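Local coordinates for protein oxidoreductase, Gfo/Idh/MocA family (Pseudomonas syringae pv. tomato, PDB 3DTY) that probably catalyses NAD(P)-dependent oxidation or reduction of an undefined substrate, forms a tetramer and binds magnesium, at residues Cys377-Ser380 / Ala381-Ser385; Ile91-Pro94 / Asn95-Tyr99; Ile304-Gly308 / Met309-His313. One frame throughout, in Å; residues are numbered along the deposited sequence.

Overall arrangement
The three are local contacts in one chain. Along the sequence contact 2 comes first, then contact 3, then contact 1. Contact 2 joins strand 88-92 to helix 98-107 in the Rossmann-fold domain. Contacts 3 and 1 both belong to the C-terminal alpha/beta domain. Contact 3 begins on strand 302-306, outermost within the chain in the large mixed sheet. Contact 1 ends helix 364-382, beside strand 224-232 near the other edge. The centres of contacts 1 and 3 are about 41 Å apart. Contact 2 lies about 25 Å from contact 1 and 37 Å from contact 3, centre to centre. Contacts 1 and 3 reach other subunits of the tetramer; contact 2 stays within its own chain.

Contact 1: residues Cys377-Ser380 / Ala381-Ser385; sequences CVLS and ADNDS
Ser385 N reaches back to Ser380 O in a Schellman motif, a local contact that closes the C-terminal end of helix 364-382 in the C-terminal alpha/beta domain. Regular helical bonding precedes it. Ala381 N donates to Cys377 O at 2.8 Å, and Asp382 N donates to Val378 O. The chain then bends back. Asp384 takes a positive phi of 52°, as the motif requires. The 6→1 bond of the motif runs from Ser385 N to Ser380 O, at 2.9 Å. Inside it, the 5→2 bond from Asp384 N to Ala381 O is weak. Ser380 O also accepts from Asn383 N, and the two donors come from opposite faces of its carbonyl plane.

The side chain of Asn383 adds a further bond to the helix end. Its CG lies beside its own backbone N (chi1 -75°), which turns the amide back over the last turn. ND2 of Asn383 donates to Leu379 O at 2.9 Å, with this oxygen close to the amide plane. The backbone bond from Asn383 N to the same oxygen is weak. Leu379 CD1 lies 3.8 Å from Asn383 ND2.

Val378 and Asp382, one helical turn apart, lie side by side and point the same way. Val378 CG1 touches Asp382 OD2 at 3.3 Å. OD1 of Asp382 forms a salt bridge with Arg231 on strand 224-232. The turn also meets the second subunit, where the carboxylate of Asp384 forms a salt bridge with Arg226 of that chain. On the buried side, Ser380 OG bonds to Ile386 O and Cys229 N, and packs 3.5 Å from Ser385 CA.

Contact 2: residues Ile91-Pro94 / Asn95-Tyr99; sequences IATP and NGTHY
Thr93 and Thr97 meet through their hydroxyls, crossing at about a right angle. Thr93 OG1 donates to Thr97 OG1 at 2.6 Å. Thr97 OG1 in turn donates to Pro94 O, 2.7 Å away and in the carbonyl plane. This makes a short chain of hydroxyls across the turn from strand to helix in a Rossmann-fold beta-alpha-beta unit. Both threonines hold OG1 between backbone N and carbonyl carbon. At Thr97 (chi1 64°) this folds the hydroxyl back over the turn. Thr97 N also donates to Pro94 O, at 2.8 Å, so one residue grips that oxygen twice. Thr97 CG2 meets the proline ring at a slant, 4.2 Å from Pro94 CG.

His98 also reaches back, by another torsion. Its CG sits beside the backbone N (chi1 -64°), and the ring swings toward the strand end. NE2 of His98 donates to Thr93 O at 2.7 Å, with the oxygen at the ring edge and near the ring plane. ND1 bonds to Pro117 O, in the loop after strand 111-114. With a partner at each nitrogen, the ring's rotation is fixed. Asn95 CA covers one face of the His98 ring, centred 3.5 Å above the plane. Ile91 CG2 approaches the ring obliquely, 4.1 Å from His98 CD2.

The turn lies at the C-terminal end of strand 88-92, the side where Rossmann domains bind the dinucleotide. Ile91 also packs on Ile101 and Thr102 of helix 98-107 and on Val112 of strand 111-114, while His98 rests on Cys114 of that strand.

Contact 3: residues Ile304-Gly308 / Met309-His313; sequences ILERG and MGYLH
Glu306 N donates to Tyr311 OH at 2.8 Å, close to the plane of the phenol ring. This bond ties the end of strand 302-306 to two consecutive beta turns. The first, type II, runs from Glu306 to Met309, with Gly308 at a positive phi of 74°. Its closing bond, from Met309 N to Glu306 O, is weak at 3.4 Å. The second, type I, runs from Met309 to Leu312.

The tight part centres on Tyr311. Its CG lies between backbone N and carbonyl carbon (chi1 51°), which folds the ring back toward the strand. The Leu305 side chain crosses the tyrosine at a slant, with CG 3.9 Å from Tyr311 CE1. Met309, a selenomethionine, lays CB over one ring face, offset toward the rim. Leu312 CD1 lies against the first turn, 3.4 Å from Glu306 O and 3.5 Å from Gly308 N.

The loose side is at Gly310, which is exposed. Its neighbours Met309 and Tyr311 pack on Gly299 of the third subunit.

Ile304 continues the sheet into that subunit through an antiparallel ladder. Within the chain, Leu305 bonds to Leu293 of strand 292-297, and its side chain packs on Met157 of helix 149-159.

Contact 1: residues Cys377-Ser380 / Ala381-Ser385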
loop_
_atom_site.group_PDB
_atom_site.type_symbol
_atom_site.label_atom_id
_atom_site.label_comp_id
_atom_site.label_asym_id
_atom_site.label_seq_id
_atom_site.Cartn_x
_atom_site.Cartn_y
_atom_site.Cartn_z
ATOM N N CYS A 377 18.283 28.723 6.008
ATOM C CA CYS A 377 17.574 27.978 7.048
ATOM C C CYS A 377 18.319 28.090 8.375
ATOM O O CYS A 377 17.704 28.300 9.426
ATOM C CB CYS A 377 17.436 26.502 6.670
ATOM S SG CYS A 377 16.212 26.176 5.388
ATOM N N VAL A 378 19.643 27.957 8.329
ATOM C CA VAL A 378 20.446 28.052 9.545
ATOM C C VAL A 378 20.313 29.438 10.177
ATOM O O VAL A 378 20.194 29.564 11.400
ATOM C CB VAL A 378 21.939 27.764 9.267
ATOM C CG1 VAL A 378 22.758 28.032 10.525
ATOM C CG2 VAL A 378 22.120 26.304 8.830
ATOM N N LEU A 379 20.328 30.473 9.340
ATOM C CA LEU A 379 20.198 31.844 9.818
ATOM C C LEU A 379 18.833 32.018 10.475
ATOM O O LEU A 379 18.717 32.623 11.542
ATOM C CB LEU A 379 20.337 32.837 8.655
ATOM C CG LEU A 379 20.299 34.315 9.062
ATOM C CD1 LEU A 379 21.534 34.653 9.878
ATOM C CD2 LEU A 379 20.213 35.197 7.824
ATOM N N SER A 380 17.791 31.488 9.838
ATOM C CA SER A 380 16.457 31.607 10.412
ATOM C C SER A 380 16.384 30.849 11.738
ATOM O O SER A 380 15.954 31.402 12.750
ATOM C CB SER A 380 15.399 31.061 9.456
ATOM O OG SER A 380 14.120 31.156 10.051
ATOM N N ALA A 381 16.827 29.593 11.714
ATOM C CA ALA A 381 16.827 28.726 12.891
ATOM C C ALA A 381 17.609 29.307 14.065
ATOM O O ALA A 381 17.163 29.226 15.207
ATOM C CB ALA A 381 17.380 27.348 12.528
ATOM N N ASP A 382 18.778 29.882 13.791
ATOM C CA ASP A 382 19.589 30.480 14.851
ATOM C C ASP A 382 18.914 31.737 15.394
ATOM O O ASP A 382 19.270 32.228 16.457
ATOM C CB ASP A 382 20.994 30.850 14.342
ATOM C CG ASP A 382 21.901 29.641 14.149
ATOM O OD1 ASP A 382 21.662 28.591 14.780
ATOM O OD2 ASP A 382 22.877 29.750 13.373
ATOM N N ASN A 383 17.939 32.262 14.662
ATOM C CA ASN A 383 17.249 33.468 15.099
ATOM C C ASN A 383 15.777 33.241 15.399
ATOM O O ASN A 383 14.912 34.038 15.041
ATOM C CB ASN A 383 17.444 34.569 14.061
ATOM C CG ASN A 383 18.841 35.155 14.116
ATOM O OD1 ASN A 383 19.171 35.898 15.045
ATOM N ND2 ASN A 383 19.682 34.799 13.141
ATOM N N ASP A 384 15.532 32.126 16.077
ATOM C CA ASP A 384 14.221 31.676 16.512
ATOM C C ASP A 384 13.131 31.617 15.452
ATOM O O ASP A 384 11.983 31.974 15.711
ATOM C CB ASP A 384 13.748 32.511 17.705
ATOM C CG ASP A 384 12.705 31.783 18.544
ATOM O OD1 ASP A 384 12.664 30.533 18.487
ATOM O OD2 ASP A 384 11.940 32.453 19.267
ATOM N N SER A 385 13.503 31.157 14.260
ATOM C CA SER A 385 12.566 30.975 13.156
ATOM C C SER A 385 11.932 32.229 12.575
ATOM O O SER A 385 10.792 32.195 12.119
ATOM C CB SER A 385 11.462 30.001 13.584
ATOM O OG SER A 385 12.020 28.785 14.059
#

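Contact 2: residues Ile91-Pro94 / Asn95-Tyr99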
loop_
_atom_site.group_PDB
_atom_site.type_symbol
_atom_site.label_atom_id
_atom_site.label_comp_id
_atom_site.label_asym_id
_atom_site.label_seq_id
_atom_site.Cartn_x
_atom_site.Cartn_y
_atom_site.Cartn_z
ATOM N N ILE A 91 34.880 14.066 -6.519
ATOM C CA ILE A 91 35.361 14.274 -5.160
ATOM C C ILE A 91 34.437 13.559 -4.181
ATOM O O ILE A 91 33.256 13.876 -4.095
ATOM C CB ILE A 91 35.390 15.798 -4.835
ATOM C CG1 ILE A 91 36.192 16.542 -5.908
ATOM C CG2 ILE A 91 36.000 16.044 -3.466
ATOM C CD1 ILE A 91 36.039 18.051 -5.852
ATOM N N ALA A 92 34.975 12.595 -3.445
ATOM C CA ALA A 92 34.167 11.851 -2.493
ATOM C C ALA A 92 34.768 11.875 -1.092
ATOM O O ALA A 92 34.514 10.994 -0.279
ATOM C CB ALA A 92 33.985 10.414 -2.970
ATOM N N THR A 93 35.565 12.895 -0.817
ATOM C CA THR A 93 36.191 13.048 0.484
ATOM C C THR A 93 35.199 13.739 1.424
ATOM O O THR A 93 34.116 14.156 1.005
ATOM C CB THR A 93 37.470 13.900 0.361
ATOM O OG1 THR A 93 37.190 15.051 -0.444
ATOM C CG2 THR A 93 38.591 13.099 -0.294
ATOM N N PRO A 94 35.546 13.855 2.716
ATOM C CA PRO A 94 34.642 14.510 3.667
ATOM C C PRO A 94 34.224 15.931 3.254
ATOM O O PRO A 94 35.015 16.689 2.686
ATOM C CB PRO A 94 35.426 14.464 4.981
ATOM C CG PRO A 94 36.866 14.249 4.550
ATOM C CD PRO A 94 36.724 13.305 3.403
ATOM N N ASN A 95 32.967 16.265 3.546
ATOM C CA ASN A 95 32.362 17.549 3.213
ATOM C C ASN A 95 33.232 18.795 3.371
ATOM O O ASN A 95 33.168 19.698 2.543
ATOM C CB ASN A 95 31.074 17.746 4.020
ATOM C CG ASN A 95 30.015 16.707 3.694
ATOM O OD1 ASN A 95 30.141 15.956 2.724
ATOM N ND2 ASN A 95 28.961 16.666 4.498
ATOM N N GLY A 96 34.032 18.850 4.430
ATOM C CA GLY A 96 34.874 20.012 4.646
ATOM C C GLY A 96 35.944 20.245 3.590
ATOM O O GLY A 96 36.481 21.343 3.481
ATOM N N THR A 97 36.251 19.229 2.797
ATOM C CA THR A 97 37.292 19.365 1.783
ATOM C C THR A 97 36.762 19.696 0.393
ATOM O O THR A 97 37.530 20.051 -0.500
ATOM C CB THR A 97 38.105 18.077 1.650
ATOM O OG1 THR A 97 37.242 17.032 1.189
ATOM C CG2 THR A 97 38.710 17.676 2.985
ATOM N N HIS A 98 35.456 19.572 0.211
ATOM C CA HIS A 98 34.854 19.819 -1.090
ATOM C C HIS A 98 35.209 21.161 -1.720
ATOM O O HIS A 98 35.526 21.237 -2.912
ATOM C CB HIS A 98 33.339 19.665 -0.988
ATOM C CG HIS A 98 32.904 18.276 -0.634
ATOM N ND1 HIS A 98 31.577 17.912 -0.532
ATOM C CD2 HIS A 98 33.621 17.160 -0.358
ATOM C CE1 HIS A 98 31.498 16.633 -0.210
ATOM N NE2 HIS A 98 32.725 16.153 -0.099
ATOM N N TYR A 99 35.174 22.222 -0.926
ATOM C CA TYR A 99 35.482 23.534 -1.463
ATOM C C TYR A 99 36.882 23.669 -2.052
ATOM O O TYR A 99 37.034 24.096 -3.197
ATOM C CB TYR A 99 35.300 24.616 -0.405
ATOM C CG TYR A 99 35.805 25.956 -0.880
ATOM C CD1 TYR A 99 35.080 26.701 -1.804
ATOM C CD2 TYR A 99 37.028 26.458 -0.442
ATOM C CE1 TYR A 99 35.555 27.920 -2.284
ATOM C CE2 TYR A 99 37.519 27.677 -0.919
ATOM C CZ TYR A 99 36.772 28.400 -1.840
ATOM O OH TYR A 99 37.242 29.597 -2.326
#

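Contact 3: residues Ile304-Gly308 / Met309-His313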
loop_
_atom_site.group_PDB
_atom_site.type_symbol
_atom_site.label_atom_id
_atom_site.label_comp_id
_atom_site.label_asym_id
_atom_site.label_seq_id
_atom_site.Cartn_x
_atom_site.Cartn_y
_atom_site.Cartn_z
ATOM N N ILE A 304 -1.955 5.908 -10.703
ATOM C CA ILE A 304 -0.587 5.515 -10.411
ATOM C C ILE A 304 0.139 5.313 -11.731
ATOM O O ILE A 304 -0.192 4.396 -12.490
ATOM C CB ILE A 304 -0.519 4.184 -9.623
ATOM C CG1 ILE A 304 -1.196 4.346 -8.256
ATOM C CG2 ILE A 304 0.934 3.755 -9.456
ATOM C CD1 ILE A 304 -0.554 5.395 -7.370
ATOM N N LEU A 305 1.114 6.175 -12.007
ATOM C CA LEU A 305 1.910 6.058 -13.223
ATOM C C LEU A 305 3.118 5.184 -12.923
ATOM O O LEU A 305 3.712 5.269 -11.847
ATOM C CB LEU A 305 2.374 7.433 -13.720
ATOM C CG LEU A 305 1.296 8.311 -14.366
ATOM C CD1 LEU A 305 0.227 8.650 -13.348
ATOM C CD2 LEU A 305 1.921 9.582 -14.916
ATOM N N GLU A 306 3.482 4.359 -13.896
ATOM C CA GLU A 306 4.590 3.430 -13.763
ATOM C C GLU A 306 5.738 3.740 -14.715
ATOM O O GLU A 306 5.519 4.077 -15.874
ATOM C CB GLU A 306 4.094 2.001 -14.035
ATOM C CG GLU A 306 3.246 1.379 -12.923
ATOM C CD GLU A 306 4.083 0.646 -11.888
ATOM O OE1 GLU A 306 5.315 0.512 -12.089
ATOM O OE2 GLU A 306 3.510 0.189 -10.878
ATOM N N ARG A 307 6.962 3.618 -14.215
ATOM C CA ARG A 307 8.145 3.848 -15.032
ATOM C C ARG A 307 8.070 2.963 -16.275
ATOM O O ARG A 307 7.583 1.832 -16.211
ATOM C CB ARG A 307 9.414 3.474 -14.255
ATOM C CG ARG A 307 10.714 3.614 -15.066
ATOM C CD ARG A 307 11.867 2.859 -14.396
ATOM N NE ARG A 307 11.693 1.406 -14.473
ATOM C CZ ARG A 307 11.901 0.682 -15.572
ATOM N NH1 ARG A 307 12.303 1.269 -16.697
ATOM N NH2 ARG A 307 11.706 -0.634 -15.554
ATOM N N GLY A 308 8.553 3.484 -17.397
ATOM C CA GLY A 308 8.576 2.719 -18.628
ATOM C C GLY A 308 7.293 2.467 -19.396
ATOM O O GLY A 308 7.293 1.651 -20.314
HETATM N N MSE A 309 6.201 3.144 -19.058
HETATM C CA MSE A 309 4.966 2.921 -19.797
HETATM C C MSE A 309 4.807 3.923 -20.939
HETATM O O MSE A 309 5.236 5.075 -20.835
HETATM C CB MSE A 309 3.772 2.986 -18.856
HETATM C CG MSE A 309 3.688 1.780 -17.923
HETATM SE SE MSE A 309 3.490 0.117 -18.926
HETATM C CE MSE A 309 1.615 0.268 -19.381
ATOM N N GLY A 310 4.187 3.458 -22.022
ATOM C CA GLY A 310 3.982 4.274 -23.206
ATOM C C GLY A 310 3.222 5.577 -23.051
ATOM O O GLY A 310 3.294 6.437 -23.921
ATOM N N TYR A 311 2.484 5.735 -21.960
ATOM C CA TYR A 311 1.745 6.968 -21.760
ATOM C C TYR A 311 2.635 8.059 -21.159
ATOM O O TYR A 311 2.184 9.182 -20.946
ATOM C CB TYR A 311 0.515 6.715 -20.869
ATOM C CG TYR A 311 0.809 5.984 -19.573
ATOM C CD1 TYR A 311 1.575 6.580 -18.574
ATOM C CD2 TYR A 311 0.301 4.698 -19.339
ATOM C CE1 TYR A 311 1.831 5.928 -17.368
ATOM C CE2 TYR A 311 0.552 4.031 -18.130
ATOM C CZ TYR A 311 1.319 4.659 -17.150
ATOM O OH TYR A 311 1.585 4.036 -15.954
ATOM N N LEU A 312 3.898 7.731 -20.887
ATOM C CA LEU A 312 4.838 8.709 -20.322
ATOM C C LEU A 312 5.433 9.584 -21.423
ATOM O O LEU A 312 5.402 9.224 -22.601
ATOM C CB LEU A 312 5.986 8.002 -19.596
ATOM C CG LEU A 312 5.660 7.149 -18.366
ATOM C CD1 LEU A 312 6.926 6.500 -17.864
ATOM C CD2 LEU A 312 5.033 8.024 -17.280
ATOM N N HIS A 313 5.972 10.736 -21.036
ATOM C CA HIS A 313 6.606 11.635 -21.997
ATOM C C HIS A 313 7.944 11.006 -22.417
ATOM O O HIS A 313 8.604 10.326 -21.624
ATOM C CB HIS A 313 6.849 13.012 -21.361
ATOM C CG HIS A 313 7.278 14.064 -22.335
ATOM N ND1 HIS A 313 8.541 14.100 -22.888
ATOM C CD2 HIS A 313 6.603 15.107 -22.875
ATOM C CE1 HIS A 313 8.626 15.117 -23.725
ATOM N NE2 HIS A 313 7.463 15.746 -23.737
#